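Local coordinates for SCARECROW-LIKE protein 7 (Oryza sativa Japonica Group, PDB 5HYZ) that binds DNA in vitro and probably acts as a transcription factor in plant development and abiotic stress resistance, this chain being its GRAS domain, at residues Ala256-Leu259 / Ser260-Ser264; Gly289-Ile292 / Gln293-Val296; Leu184-Val187 / His188-Asn191; Thr316-Trp320 / Cys321-Pro325. One frame throughout, in Å; residues are numbered along the deposited sequence.

In the fold
All four contacts are local, and all lie in the GRAS domain, a Rossmann-like sheet with helices packed about it and a helical bundle at one end. Contacts 1 and 2 sit on consecutive helices, 251-272 and 278-296, with centres about 12 Å apart. These helices touch at Y262 of contact 1: Y262 OH approaches R291 CB at 3.2 Å, and Y262 CD2 lies 3.8 Å from I292 CG1. Contact 3 is a surface turn between strands 177-182 and 202-208, across the chain's centre from contact 1 (about 33 Å between centres). Contact 4 ends helix 311-320, its centre about 22 Å from that of contact 3; both pack against helix 220-231.

Contact 1: residues Ala256-Leu259 / Ser260-Ser264; sequences ANAL and SYYRS
Y262 packs beside A258, one turn earlier in the helix, and its side chain can be followed outward. CB stands 3.5 Å from A258 O, the same carbonyl oxygen that accepts the backbone bond from Y262 N (2.9 Å, 173° at the hydrogen). Y262 CG, anti to the carbonyl carbon (chi1 -81°), is 3.8 Å from A258 O, and the ring slants back along the helix, so that CD2 comes to 3.3 Å from A258 O, which lies at the ring edge and near its plane. CD2 also skirts the methyl group A258 CB at 4.4 Å, a loose apolar touch. CE2 lies 3.6 Å from Y261 CD2: the edge of the Y261 ring is set against a face of Y262, near its rim. The OH finally reaches R291 of helix 278-296.

Three further i to i+4 backbone bonds tie S260 to A256, Y261 to N257 and R263 to L259, while N257 ND2 reaches S245 O in a loop. L259 packs on L43 and F47 of helix 39-57 and L8 and L9 of helix 3-16; Y262 also touches L43. Alanine is small enough to let a tyrosine lie against the helix, and tyrosine joins a flat apolar ring to a polar tip. The carbonyl A258 O is thus gripped by one straight N-H and flanked by an aromatic C-H edge, probably a mildly favourable neighbour.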
ATOM      1  N   ALA A 256      27.609   4.932  18.797  1.00 18.54           N
ATOM      2  CA  ALA A 256      26.543   5.877  19.073  1.00 20.15           C
ATOM      3  C   ALA A 256      25.582   6.149  17.867  1.00 16.74           C
ATOM      4  O   ALA A 256      24.367   6.222  18.028  1.00 19.36           O
ATOM      5  CB  ALA A 256      27.145   7.214  19.556  1.00 20.74           C
ATOM      6  N   ASN A 257      26.177   6.293  16.681  1.00 19.79           N
ATOM      7  CA  ASN A 257      25.408   6.558  15.458  1.00 17.95           C
ATOM      8  C   ASN A 257      24.450   5.381  15.179  1.00 17.65           C
ATOM      9  O   ASN A 257      23.267   5.537  14.881  1.00 16.95           O
ATOM     10  CB  ASN A 257      26.389   6.737  14.287  1.00 16.69           C
ATOM     11  CG  ASN A 257      27.213   8.028  14.384  1.00 19.85           C
ATOM     12  OD1 ASN A 257      26.933   8.864  15.226  1.00 21.71           O
ATOM     13  ND2 ASN A 257      28.255   8.166  13.551  1.00 18.58           N
ATOM     14  N   ALA A 258      25.022   4.184  15.240  1.00 17.29           N
ATOM     15  CA  ALA A 258      24.265   2.960  14.989  1.00 19.62           C
ATOM     16  C   ALA A 258      23.158   2.799  16.014  1.00 18.30           C
ATOM     17  O   ALA A 258      22.036   2.457  15.664  1.00 17.91           O
ATOM     18  CB  ALA A 258      25.225   1.701  14.968  1.00 18.24           C
ATOM     19  N   LEU A 259      23.461   3.050  17.284  1.00 18.54           N
ATOM     20  CA  LEU A 259      22.441   2.865  18.323  1.00 19.56           C
ATOM     21  C   LEU A 259      21.255   3.790  18.114  1.00 20.46           C
ATOM     22  O   LEU A 259      20.111   3.389  18.218  1.00 19.78           O
ATOM     23  CB  LEU A 259      23.030   3.080  19.722  1.00 20.24           C
ATOM     24  CG  LEU A 259      22.093   2.633  20.846  1.00 21.83           C
ATOM     25  CD1 LEU A 259      21.950   1.100  20.852  1.00 20.91           C
ATOM     26  CD2 LEU A 259      22.653   3.148  22.156  1.00 25.01           C
ATOM     27  N   SER A 260      21.532   5.040  17.758  1.00 21.11           N
ATOM     28  CA  SER A 260      20.434   5.978  17.517  1.00 20.72           C
ATOM     29  C   SER A 260      19.581   5.609  16.271  1.00 23.39           C
ATOM     30  O   SER A 260      18.328   5.599  16.281  1.00 20.53           O
ATOM     31  CB  SER A 260      21.016   7.386  17.356  1.00 23.58           C
ATOM     32  OG  SER A 260      20.011   8.212  16.811  1.00 33.20           O
ATOM     33  N   TYR A 261      20.287   5.276  15.195  1.00 19.59           N
ATOM     34  CA  TYR A 261      19.636   4.820  13.962  1.00 20.07           C
ATOM     35  C   TYR A 261      18.738   3.573  14.172  1.00 20.35           C
ATOM     36  O   TYR A 261      17.526   3.528  13.828  1.00 19.00           O
ATOM     37  CB  TYR A 261      20.732   4.555  12.936  1.00 17.83           C
ATOM     38  CG  TYR A 261      20.274   3.920  11.652  1.00 17.47           C
ATOM     39  CD1 TYR A 261      19.561   4.637  10.664  1.00 23.55           C
ATOM     40  CD2 TYR A 261      20.579   2.621  11.406  1.00 23.45           C
ATOM     41  CE1 TYR A 261      19.153   3.978   9.497  1.00 20.53           C
ATOM     42  CE2 TYR A 261      20.201   1.997  10.243  1.00 27.50           C
ATOM     43  CZ  TYR A 261      19.493   2.671   9.314  1.00 21.86           C
ATOM     44  OH  TYR A 261      19.186   1.893   8.214  1.00 33.48           O
ATOM     45  N   TYR A 262      19.324   2.532  14.763  1.00 17.61           N
ATOM     46  CA  TYR A 262      18.548   1.314  14.975  1.00 17.95           C
ATOM     47  C   TYR A 262      17.450   1.515  16.031  1.00 18.30           C
ATOM     48  O   TYR A 262      16.422   0.852  15.978  1.00 18.67           O
ATOM     49  CB  TYR A 262      19.501   0.138  15.326  1.00 16.25           C
ATOM     50  CG  TYR A 262      20.094  -0.419  14.045  1.00 16.48           C
ATOM     51  CD1 TYR A 262      19.305  -1.155  13.161  1.00 18.22           C
ATOM     52  CD2 TYR A 262      21.416  -0.127  13.674  1.00 16.46           C
ATOM     53  CE1 TYR A 262      19.820  -1.591  11.955  1.00 19.05           C
ATOM     54  CE2 TYR A 262      21.934  -0.584  12.511  1.00 20.58           C
ATOM     55  CZ  TYR A 262      21.111  -1.314  11.638  1.00 20.85           C
ATOM     56  OH  TYR A 262      21.594  -1.742  10.435  1.00 21.43           O
ATOM     57  N   ARG A 263      17.637   2.436  16.972  1.00 18.84           N
ATOM     58  CA  ARG A 263      16.539   2.727  17.909  1.00 22.03           C
ATOM     59  C   ARG A 263      15.296   3.181  17.141  1.00 21.45           C
ATOM     60  O   ARG A 263      14.194   2.670  17.360  1.00 22.07           O
ATOM     61  CB  ARG A 263      16.934   3.813  18.923  1.00 25.12           C
ATOM     62  CG  ARG A 263      15.876   3.971  20.028  1.00 27.65           C
ATOM     63  CD  ARG A 263      16.022   5.232  20.865  1.00 35.31           C
ATOM     64  NE  ARG A 263      15.720   6.440  20.099  1.00 51.43           N
ATOM     65  CZ  ARG A 263      15.776   7.681  20.589  1.00 59.47           C
ATOM     66  NH1 ARG A 263      16.115   7.905  21.867  1.00 56.53           N
ATOM     67  NH2 ARG A 263      15.489   8.708  19.793  1.00 62.96           N
ATOM     68  N   SER A 264      15.491   4.097  16.189  1.00 21.50           N
ATOM     69  CA  SER A 264      14.339   4.510  15.354  1.00 23.84           C
ATOM     70  C   SER A 264      13.735   3.346  14.564  1.00 21.88           C
ATOM     71  O   SER A 264      12.493   3.180  14.569  1.00 22.31           O
ATOM     72  CB  SER A 264      14.744   5.648  14.388  1.00 23.86           C
ATOM     73  OG  SER A 264      15.344   6.682  15.126  1.00 29.15           O
TER

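Contact 2: residues Gly289-Ile292 / Gln293-Val296; sequences GERI and QRAV
E290 and R294 form a salt bridge one helical turn apart, but a long one: E290 OE1 is 3.7 Å from R294 NH2. The carboxylate and guanidinium planes stand 90° apart and the oxygen is well out of the guanidinium plane, so charge alone draws the groups together and no N-H is aimed at the carboxylate. The glutamate chain folds at chi2 (-68°), whereas the arginine runs extended from CG to NE.

Van der Waals contacts line the way. With CG beside the backbone N, R294 CG passes 3.1 Å from E290 O; the extended chain then carries the guanidinium on, with a face over this oxygen. R294 NH1 also comes to 3.8 Å from E290 CB. R294 goes on to touch T305 and E306 in the following loop.

Among backbone bonds, Q293 N to G289 O is the regular helical kind (2.9 Å, 164°). R294, A295 and V296 likewise donate to E290, R291 and I292, at less straight angles, and A295 N has a weak second acceptor in I292 O, a bifurcated arrangement near the end of helix 278-296, which closes at V296.

Water makes the last link: one molecule donates to G289 O at 3.0 Å and accepts from Q293 NE2, which also has a weak bond to D49. G289, buried, takes part through its backbone carbonyl, and the amide of glutamine suits a bridging role. I292 and V296, branched and apolar, face helix 39-57 at F47 and A50. Charge is thus kept on the partly exposed flank, where solvent would probably weaken so long an ion pair.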
ATOM      1  N   GLY A 289      20.060  -7.331  13.451  1.00 25.25           N
ATOM      2  CA  GLY A 289      21.085  -7.853  14.367  1.00 23.81           C
ATOM      3  C   GLY A 289      22.402  -8.182  13.699  1.00 25.47           C
ATOM      4  O   GLY A 289      23.499  -7.879  14.215  1.00 26.07           O
ATOM      5  N   GLU A 290      22.327  -8.789  12.516  1.00 23.29           N
ATOM      6  CA  GLU A 290      23.545  -9.046  11.751  1.00 25.88           C
ATOM      7  C   GLU A 290      24.251  -7.748  11.324  1.00 24.97           C
ATOM      8  O   GLU A 290      25.480  -7.656  11.361  1.00 23.79           O
ATOM      9  CB  GLU A 290      23.234  -9.881  10.507  1.00 27.14           C
ATOM     10  CG  GLU A 290      22.815 -11.298  10.882  1.00 34.25           C
ATOM     11  CD  GLU A 290      23.994 -12.050  11.480  1.00 38.66           C
ATOM     12  OE1 GLU A 290      24.904 -12.393  10.699  1.00 38.52           O
ATOM     13  OE2 GLU A 290      24.040 -12.202  12.724  1.00 38.30           O
ATOM     14  N   ARG A 291      23.476  -6.747  10.899  1.00 22.46           N
ATOM     15  CA  ARG A 291      24.083  -5.465  10.517  1.00 21.63           C
ATOM     16  C   ARG A 291      24.775  -4.806  11.699  1.00 17.87           C
ATOM     17  O   ARG A 291      25.873  -4.223  11.573  1.00 21.81           O
ATOM     18  CB  ARG A 291      23.021  -4.528   9.938  1.00 18.00           C
ATOM     19  CG  ARG A 291      22.583  -5.027   8.544  1.00 21.40           C
ATOM     20  CD  ARG A 291      21.318  -4.315   8.055  1.00 22.27           C
ATOM     21  NE  ARG A 291      20.898  -4.898   6.764  1.00 25.19           N
ATOM     22  CZ  ARG A 291      19.909  -4.424   6.013  1.00 27.10           C
ATOM     23  NH1 ARG A 291      19.209  -3.370   6.421  1.00 26.54           N
ATOM     24  NH2 ARG A 291      19.613  -5.031   4.866  1.00 28.03           N
ATOM     25  N   ILE A 292      24.127  -4.902  12.845  1.00 19.76           N
ATOM     26  CA  ILE A 292      24.697  -4.367  14.094  1.00 22.62           C
ATOM     27  C   ILE A 292      26.027  -5.088  14.392  1.00 24.73           C
ATOM     28  O   ILE A 292      27.028  -4.452  14.712  1.00 22.52           O
ATOM     29  CB  ILE A 292      23.669  -4.521  15.235  1.00 20.13           C
ATOM     30  CG1 ILE A 292      22.506  -3.519  15.025  1.00 18.16           C
ATOM     31  CG2 ILE A 292      24.272  -4.226  16.624  1.00 19.93           C
ATOM     32  CD1 ILE A 292      21.235  -3.914  15.818  1.00 20.28           C
ATOM     33  N   GLN A 293      26.043  -6.424  14.274  1.00 22.76           N
ATOM     34  CA  GLN A 293      27.289  -7.168  14.432  1.00 26.18           C
ATOM     35  C   GLN A 293      28.390  -6.639  13.515  1.00 25.15           C
ATOM     36  O   GLN A 293      29.572  -6.524  13.907  1.00 28.07           O
ATOM     37  CB  GLN A 293      27.059  -8.670  14.150  1.00 26.65           C
ATOM     38  CG  GLN A 293      26.185  -9.351  15.175  1.00 31.65           C
ATOM     39  CD  GLN A 293      26.949  -9.680  16.440  1.00 42.51           C
ATOM     40  OE1 GLN A 293      28.184  -9.713  16.426  1.00 44.67           O
ATOM     41  NE2 GLN A 293      26.230  -9.904  17.547  1.00 33.00           N
ATOM     42  N   ARG A 294      28.035  -6.315  12.280  1.00 22.69           N
ATOM     43  CA  ARG A 294      29.048  -5.878  11.352  1.00 27.59           C
ATOM     44  C   ARG A 294      29.572  -4.490  11.722  1.00 28.78           C
ATOM     45  O   ARG A 294      30.757  -4.224  11.567  1.00 31.42           O
ATOM     46  CB  ARG A 294      28.511  -5.915   9.924  1.00 32.55           C
ATOM     47  CG  ARG A 294      28.042  -7.306   9.591  1.00 40.53           C
ATOM     48  CD  ARG A 294      27.943  -7.605   8.134  1.00 54.62           C
ATOM     49  NE  ARG A 294      27.422  -8.958   7.959  1.00 64.98           N
ATOM     50  CZ  ARG A 294      26.141  -9.258   7.759  1.00 56.17           C
ATOM     51  NH1 ARG A 294      25.222  -8.287   7.678  1.00 54.82           N
ATOM     52  NH2 ARG A 294      25.781 -10.532   7.630  1.00 58.28           N
ATOM     53  N   ALA A 295      28.713  -3.638  12.250  1.00 25.20           N
ATOM     54  CA  ALA A 295      29.107  -2.252  12.467  1.00 26.10           C
ATOM     55  C   ALA A 295      29.874  -2.052  13.766  1.00 30.86           C
ATOM     56  O   ALA A 295      30.713  -1.150  13.852  1.00 29.66           O
ATOM     57  CB  ALA A 295      27.896  -1.364  12.471  1.00 23.87           C
ATOM     58  N   VAL A 296      29.552  -2.882  14.764  1.00 25.21           N
ATOM     59  CA  VAL A 296      29.961  -2.628  16.134  1.00 25.83           C
ATOM     60  C   VAL A 296      30.630  -3.864  16.772  1.00 28.69           C
ATOM     61  O   VAL A 296      31.057  -3.847  17.932  1.00 30.03           O
ATOM     62  CB  VAL A 296      28.680  -2.104  16.857  1.00 33.73           C
ATOM     63  CG1 VAL A 296      28.324  -2.814  18.131  1.00 37.44           C
ATOM     64  CG2 VAL A 296      28.727  -0.605  16.942  1.00 31.63           C
TER
HETATM   65  O   HOH W   1      23.739  -8.371  17.135  1.00 37.00           O

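Contact 3: residues Leu184-Val187 / His188-Asn191; sequences LRPV and HELN
H188 holds its CG between the backbone N and the carbonyl carbon (chi1 65°), a torsion that folds the imidazole back over P186. P186 CB sits over one face of the ring, 3.7 Å from its centroid and 28° off the normal, a CH-pi contact displaced towards NE2 and CD2. Bends at chi2 and chi3 likewise turn R185 round, laying a face of its guanidinium on L190 CD2, which is 3.8 Å from R185 NH1. A water in the guanidinium plane stands between R185 NH2 and E189 O.

Two backbone bonds of 3-10 spacing shape the turn: E189 N to P186 O (2.8 Å) and L190 N to V187 O (3.1 Å). Both donors lie above the carbonyl planes, so neither bond follows a lone-pair direction, as is common in tight 3-10 turns. Proline, with its restricted phi and no N-H to offer, fits the residue just before the turn, and E189 runs alongside its ring, with OE1 3.8 Å from P186 CD.

Arginine, histidine and proline stay at the surface, while L190 goes inward to L183 and F195. In the link from strand 177-182 to strand 202-208, the turn rests on helix 220-231, with V187 against V225 and L190 O bonded to R224 NH1.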
ATOM      1  N   LEU A 184      24.684 -11.460 -14.405  1.00 11.50           N
ATOM      2  CA  LEU A 184      25.009 -12.323 -13.263  1.00 12.10           C
ATOM      3  C   LEU A 184      26.449 -12.301 -12.835  1.00 15.22           C
ATOM      4  O   LEU A 184      26.745 -12.812 -11.751  1.00 15.34           O
ATOM      5  CB  LEU A 184      24.639 -13.787 -13.591  1.00 14.50           C
ATOM      6  CG  LEU A 184      23.192 -13.948 -14.081  1.00 17.30           C
ATOM      7  CD1 LEU A 184      22.971 -15.436 -14.538  1.00 16.07           C
ATOM      8  CD2 LEU A 184      22.243 -13.620 -12.972  1.00 16.58           C
ATOM      9  N   ARG A 185      27.348 -11.787 -13.673  1.00 11.51           N
ATOM     10  CA  ARG A 185      28.748 -11.727 -13.264  1.00 14.54           C
ATOM     11  C   ARG A 185      28.919 -10.684 -12.200  1.00 17.25           C
ATOM     12  O   ARG A 185      28.115  -9.757 -12.126  1.00 12.57           O
ATOM     13  CB  ARG A 185      29.677 -11.437 -14.434  1.00 13.62           C
ATOM     14  CG  ARG A 185      29.742 -12.676 -15.398  1.00 16.54           C
ATOM     15  CD  ARG A 185      29.744 -12.199 -16.840  1.00 24.73           C
ATOM     16  NE  ARG A 185      30.877 -11.437 -17.049  1.00 30.56           N
ATOM     17  CZ  ARG A 185      30.977 -10.347 -17.804  1.00 21.72           C
ATOM     18  NH1 ARG A 185      29.990  -9.786 -18.538  1.00 25.18           N
ATOM     19  NH2 ARG A 185      32.155  -9.844 -17.822  1.00 25.59           N
ATOM     20  N   PRO A 186      29.961 -10.841 -11.351  1.00 15.50           N
ATOM     21  CA  PRO A 186      30.240  -9.803 -10.328  1.00 17.55           C
ATOM     22  C   PRO A 186      30.395  -8.424 -10.909  1.00 16.43           C
ATOM     23  O   PRO A 186      31.030  -8.215 -11.934  1.00 14.05           O
ATOM     24  CB  PRO A 186      31.594 -10.226  -9.716  1.00 19.95           C
ATOM     25  CG  PRO A 186      31.785 -11.710 -10.082  1.00 19.97           C
ATOM     26  CD  PRO A 186      30.967 -11.936 -11.361  1.00 19.03           C
ATOM     27  N   VAL A 187      29.855  -7.429 -10.205  1.00 13.99           N
ATOM     28  CA  VAL A 187      29.858  -6.070 -10.765  1.00 12.63           C
ATOM     29  C   VAL A 187      31.254  -5.566 -11.003  1.00 15.42           C
ATOM     30  O   VAL A 187      31.515  -4.799 -11.957  1.00 16.92           O
ATOM     31  CB  VAL A 187      29.099  -5.095  -9.802  1.00 22.31           C
ATOM     32  CG1 VAL A 187      29.192  -3.691 -10.325  1.00 24.22           C
ATOM     33  CG2 VAL A 187      27.679  -5.482  -9.766  1.00 22.54           C
ATOM     34  N   HIS A 188      32.183  -6.010 -10.163  1.00 20.71           N
ATOM     35  CA  HIS A 188      33.584  -5.600 -10.363  1.00 29.30           C
ATOM     36  C   HIS A 188      34.191  -6.124 -11.656  1.00 26.36           C
ATOM     37  O   HIS A 188      35.233  -5.654 -12.057  1.00 26.37           O
ATOM     38  CB  HIS A 188      34.486  -6.009  -9.161  1.00 29.60           C
ATOM     39  CG  HIS A 188      34.641  -7.488  -8.965  1.00 34.46           C
ATOM     40  ND1 HIS A 188      35.468  -8.264  -9.756  1.00 47.39           N
ATOM     41  CD2 HIS A 188      34.090  -8.329  -8.058  1.00 35.17           C
ATOM     42  CE1 HIS A 188      35.403  -9.524  -9.353  1.00 44.52           C
ATOM     43  NE2 HIS A 188      34.584  -9.591  -8.319  1.00 39.39           N
ATOM     44  N   GLU A 189      33.549  -7.074 -12.337  1.00 20.30           N
ATOM     45  CA  GLU A 189      34.016  -7.489 -13.639  1.00 22.32           C
ATOM     46  C   GLU A 189      33.293  -6.907 -14.822  1.00 21.11           C
ATOM     47  O   GLU A 189      33.686  -7.145 -15.950  1.00 17.46           O
ATOM     48  CB  GLU A 189      33.901  -8.981 -13.774  1.00 23.05           C
ATOM     49  CG  GLU A 189      34.627  -9.712 -12.708  1.00 35.03           C
ATOM     50  CD  GLU A 189      34.620 -11.191 -12.995  1.00 44.94           C
ATOM     51  OE1 GLU A 189      33.812 -11.645 -13.874  1.00 48.58           O
ATOM     52  OE2 GLU A 189      35.427 -11.901 -12.368  1.00 53.21           O
ATOM     53  N   LEU A 190      32.203  -6.176 -14.591  1.00 15.71           N
ATOM     54  CA  LEU A 190      31.414  -5.656 -15.703  1.00 15.64           C
ATOM     55  C   LEU A 190      32.103  -4.417 -16.324  1.00 18.43           C
ATOM     56  O   LEU A 190      32.816  -3.668 -15.640  1.00 20.22           O
ATOM     57  CB  LEU A 190      29.987  -5.269 -15.174  1.00 13.69           C
ATOM     58  CG  LEU A 190      29.258  -6.461 -14.567  1.00 14.55           C
ATOM     59  CD1 LEU A 190      27.873  -5.955 -14.098  1.00 12.00           C
ATOM     60  CD2 LEU A 190      29.017  -7.581 -15.614  1.00 15.04           C
ATOM     61  N   ASN A 191      31.819  -4.173 -17.591  1.00 16.17           N
ATOM     62  CA  ASN A 191      32.312  -3.006 -18.347  1.00 21.89           C
ATOM     63  C   ASN A 191      31.149  -2.351 -19.053  1.00 15.67           C
ATOM     64  O   ASN A 191      30.093  -2.973 -19.179  1.00 14.38           O
ATOM     65  CB  ASN A 191      33.326  -3.432 -19.430  1.00 28.22           C
ATOM     66  CG  ASN A 191      34.471  -4.175 -18.838  1.00 41.03           C
ATOM     67  OD1 ASN A 191      34.727  -5.345 -19.175  1.00 39.82           O
ATOM     68  ND2 ASN A 191      35.142  -3.529 -17.892  1.00 37.53           N
TER
HETATM   69  O   HOH W   2      33.061  -7.678 -18.687  1.00 26.31           O

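Contact 4: residues Thr316-Trp320 / Cys321-Pro325; sequences TLMEW and CGFEP
A Schellman motif ends helix 311-320, and M318 and F323 are its outer pair. F323 N donates to M318 O (3.0 Å, 157° at the hydrogen), and inside that bond G322 N donates to E319 O at 3.0 Å, from above the carbonyl plane. C321 N still keeps the helical bond to L317 O, with a weak second one to M318 O.

G322 takes the C-prime place with phi at 97°. A side chain there would be jammed against the preceding carbonyl oxygen, so glycine fits for reasons of backbone alone. The motif commonly adds an apolar contact between the residue after C-prime and the one that accepts its N-H, and here it does: the selenomethionine M318, bent at chi2 and chi3, curls its methyl round to F323, with M318 CE 3.5 Å from F323 CD2 and meeting the ring obliquely. The selenium, SE, is 5.3 Å from the ring centroid and 43° off the normal, a Met-aromatic contact. The unbranched chain of methionine, here carrying selenium, can make this bend, and a flat ring can receive it. Both residues also touch W374 of strand 366-374, the last strand in the chain, within the predicted SAW region.

E319 CA lies 3.5 Å from F323 O in a nearly straight CA-H...O contact. E319 extends beyond CG until OE2 is 3.8 Å from P325 CD, while the same oxygen accepts from Q315 NE2. W320, exposed at the helix end, forms a cation-pi pair with R223 of helix 220-231.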
ATOM      1  N   THR A 316      29.744  13.852  -1.259  1.00 13.98           N
ATOM      2  CA  THR A 316      31.188  14.025  -1.569  1.00 11.32           C
ATOM      3  C   THR A 316      31.609  12.995  -2.615  1.00 14.75           C
ATOM      4  O   THR A 316      32.300  13.300  -3.595  1.00 15.22           O
ATOM      5  CB  THR A 316      32.039  13.887  -0.335  1.00 15.98           C
ATOM      6  OG1 THR A 316      31.725  14.968   0.556  1.00 15.80           O
ATOM      7  CG2 THR A 316      33.586  13.983  -0.678  1.00 16.39           C
ATOM      8  N   LEU A 317      31.136  11.769  -2.440  1.00 15.20           N
ATOM      9  CA  LEU A 317      31.567  10.709  -3.380  1.00 15.89           C
ATOM     10  C   LEU A 317      30.988  10.913  -4.782  1.00 12.88           C
ATOM     11  O   LEU A 317      31.657  10.808  -5.801  1.00 15.99           O
ATOM     12  CB  LEU A 317      31.114   9.370  -2.829  1.00 19.66           C
ATOM     13  CG  LEU A 317      31.976   8.694  -1.810  1.00 31.35           C
ATOM     14  CD1 LEU A 317      31.129   7.634  -1.105  1.00 35.72           C
ATOM     15  CD2 LEU A 317      33.067   8.031  -2.638  1.00 33.97           C
HETATM   16  N   MSE A 318      29.708  11.263  -4.847  1.00 14.59           N
HETATM   17  CA  MSE A 318      29.071  11.474  -6.147  1.00 13.57           C
HETATM   18  C   MSE A 318      29.767  12.627  -6.891  1.00 14.87           C
HETATM   19  O   MSE A 318      30.009  12.529  -8.066  1.00 15.70           O
HETATM   20  CB  MSE A 318      27.568  11.822  -5.993  1.00 14.07           C
HETATM   21  CG  MSE A 318      26.713  10.753  -5.324  1.00 14.50           C
HETATM   22 SE   MSE A 318      26.795   9.030  -6.378  1.00 29.47          SE
HETATM   23  CE  MSE A 318      25.867   9.692  -7.927  1.00 14.52           C
ATOM     24  N   GLU A 319      30.089  13.716  -6.174  1.00 12.90           N
ATOM     25  CA  GLU A 319      30.695  14.878  -6.836  1.00 13.33           C
ATOM     26  C   GLU A 319      32.124  14.557  -7.230  1.00 14.99           C
ATOM     27  O   GLU A 319      32.628  15.011  -8.250  1.00 16.93           O
ATOM     28  CB  GLU A 319      30.660  16.084  -5.914  1.00 14.73           C
ATOM     29  CG  GLU A 319      29.140  16.521  -5.745  1.00 14.53           C
ATOM     30  CD  GLU A 319      28.928  17.813  -4.964  1.00 23.58           C
ATOM     31  OE1 GLU A 319      29.772  18.163  -4.128  1.00 30.32           O
ATOM     32  OE2 GLU A 319      27.837  18.403  -5.132  1.00 28.37           O
ATOM     33  N   TRP A 320      32.743  13.762  -6.414  1.00 12.54           N
ATOM     34  CA  TRP A 320      34.118  13.306  -6.724  1.00 12.48           C
ATOM     35  C   TRP A 320      34.117  12.518  -8.046  1.00 19.31           C
ATOM     36  O   TRP A 320      35.055  12.602  -8.824  1.00 17.30           O
ATOM     37  CB  TRP A 320      34.640  12.480  -5.554  1.00 14.75           C
ATOM     38  CG  TRP A 320      36.172  12.248  -5.580  1.00 18.69           C
ATOM     39  CD1 TRP A 320      37.040  12.661  -6.548  1.00 22.72           C
ATOM     40  CD2 TRP A 320      36.956  11.625  -4.574  1.00 24.61           C
ATOM     41  NE1 TRP A 320      38.326  12.283  -6.227  1.00 24.68           N
ATOM     42  CE2 TRP A 320      38.299  11.654  -5.007  1.00 23.74           C
ATOM     43  CE3 TRP A 320      36.653  11.048  -3.326  1.00 23.78           C
ATOM     44  CZ2 TRP A 320      39.354  11.112  -4.246  1.00 29.51           C
ATOM     45  CZ3 TRP A 320      37.683  10.510  -2.571  1.00 31.69           C
ATOM     46  CH2 TRP A 320      39.026  10.540  -3.036  1.00 34.41           C
ATOM     47  N   CYS A 321      33.015  11.804  -8.331  1.00 18.08           N
ATOM     48  CA  CYS A 321      32.910  11.003  -9.535  1.00 17.32           C
ATOM     49  C   CYS A 321      32.287  11.776 -10.669  1.00 18.07           C
ATOM     50  O   CYS A 321      32.007  11.222 -11.713  1.00 24.16           O
ATOM     51  CB  CYS A 321      32.128   9.696  -9.223  1.00 18.59           C
ATOM     52  SG  CYS A 321      33.097   8.611  -8.120  1.00 23.65           S
ATOM     53  N   GLY A 322      32.071  13.071 -10.476  1.00 16.95           N
ATOM     54  CA  GLY A 322      31.709  13.910 -11.593  1.00 18.86           C
ATOM     55  C   GLY A 322      30.212  14.148 -11.719  1.00 21.73           C
ATOM     56  O   GLY A 322      29.796  14.732 -12.701  1.00 19.17           O
ATOM     57  N   PHE A 323      29.410  13.687 -10.756  1.00 13.99           N
ATOM     58  CA  PHE A 323      27.951  13.952 -10.799  1.00 13.32           C
ATOM     59  C   PHE A 323      27.577  15.256 -10.133  1.00 19.66           C
ATOM     60  O   PHE A 323      28.299  15.712  -9.258  1.00 17.06           O
ATOM     61  CB  PHE A 323      27.204  12.815 -10.087  1.00 13.07           C
ATOM     62  CG  PHE A 323      27.274  11.502 -10.843  1.00 15.27           C
ATOM     63  CD1 PHE A 323      26.481  11.291 -11.980  1.00 16.13           C
ATOM     64  CD2 PHE A 323      28.156  10.513 -10.412  1.00 13.74           C
ATOM     65  CE1 PHE A 323      26.512  10.062 -12.687  1.00 13.88           C
ATOM     66  CE2 PHE A 323      28.233   9.269 -11.112  1.00 18.62           C
ATOM     67  CZ  PHE A 323      27.410   9.065 -12.271  1.00 15.91           C
ATOM     68  N   GLU A 324      26.412  15.800 -10.461  1.00 15.22           N
ATOM     69  CA  GLU A 324      25.902  16.997  -9.804  1.00 18.38           C
ATOM     70  C   GLU A 324      24.478  16.705  -9.323  1.00 16.49           C
ATOM     71  O   GLU A 324      23.767  15.918  -9.949  1.00 16.65           O
ATOM     72  CB  GLU A 324      25.911  18.195 -10.772  1.00 22.55           C
ATOM     73  CG  GLU A 324      24.817  18.124 -11.791  1.00 25.88           C
ATOM     74  CD  GLU A 324      24.872  19.209 -12.856  1.00 41.47           C
ATOM     75  OE1 GLU A 324      25.873  19.943 -12.910  1.00 41.28           O
ATOM     76  OE2 GLU A 324      23.900  19.306 -13.641  1.00 44.15           O
ATOM     77  N   PRO A 325      24.064  17.347  -8.247  1.00 14.97           N
ATOM     78  CA  PRO A 325      22.707  17.153  -7.711  1.00 13.51           C
ATOM     79  C   PRO A 325      21.642  17.592  -8.701  1.00 18.21           C
ATOM     80  O   PRO A 325      21.805  18.545  -9.479  1.00 17.88           O
ATOM     81  CB  PRO A 325      22.675  18.028  -6.439  1.00 17.64           C
ATOM     82  CG  PRO A 325      24.079  18.479  -6.195  1.00 21.07           C
ATOM     83  CD  PRO A 325      24.836  18.369  -7.503  1.00 17.93           C
TER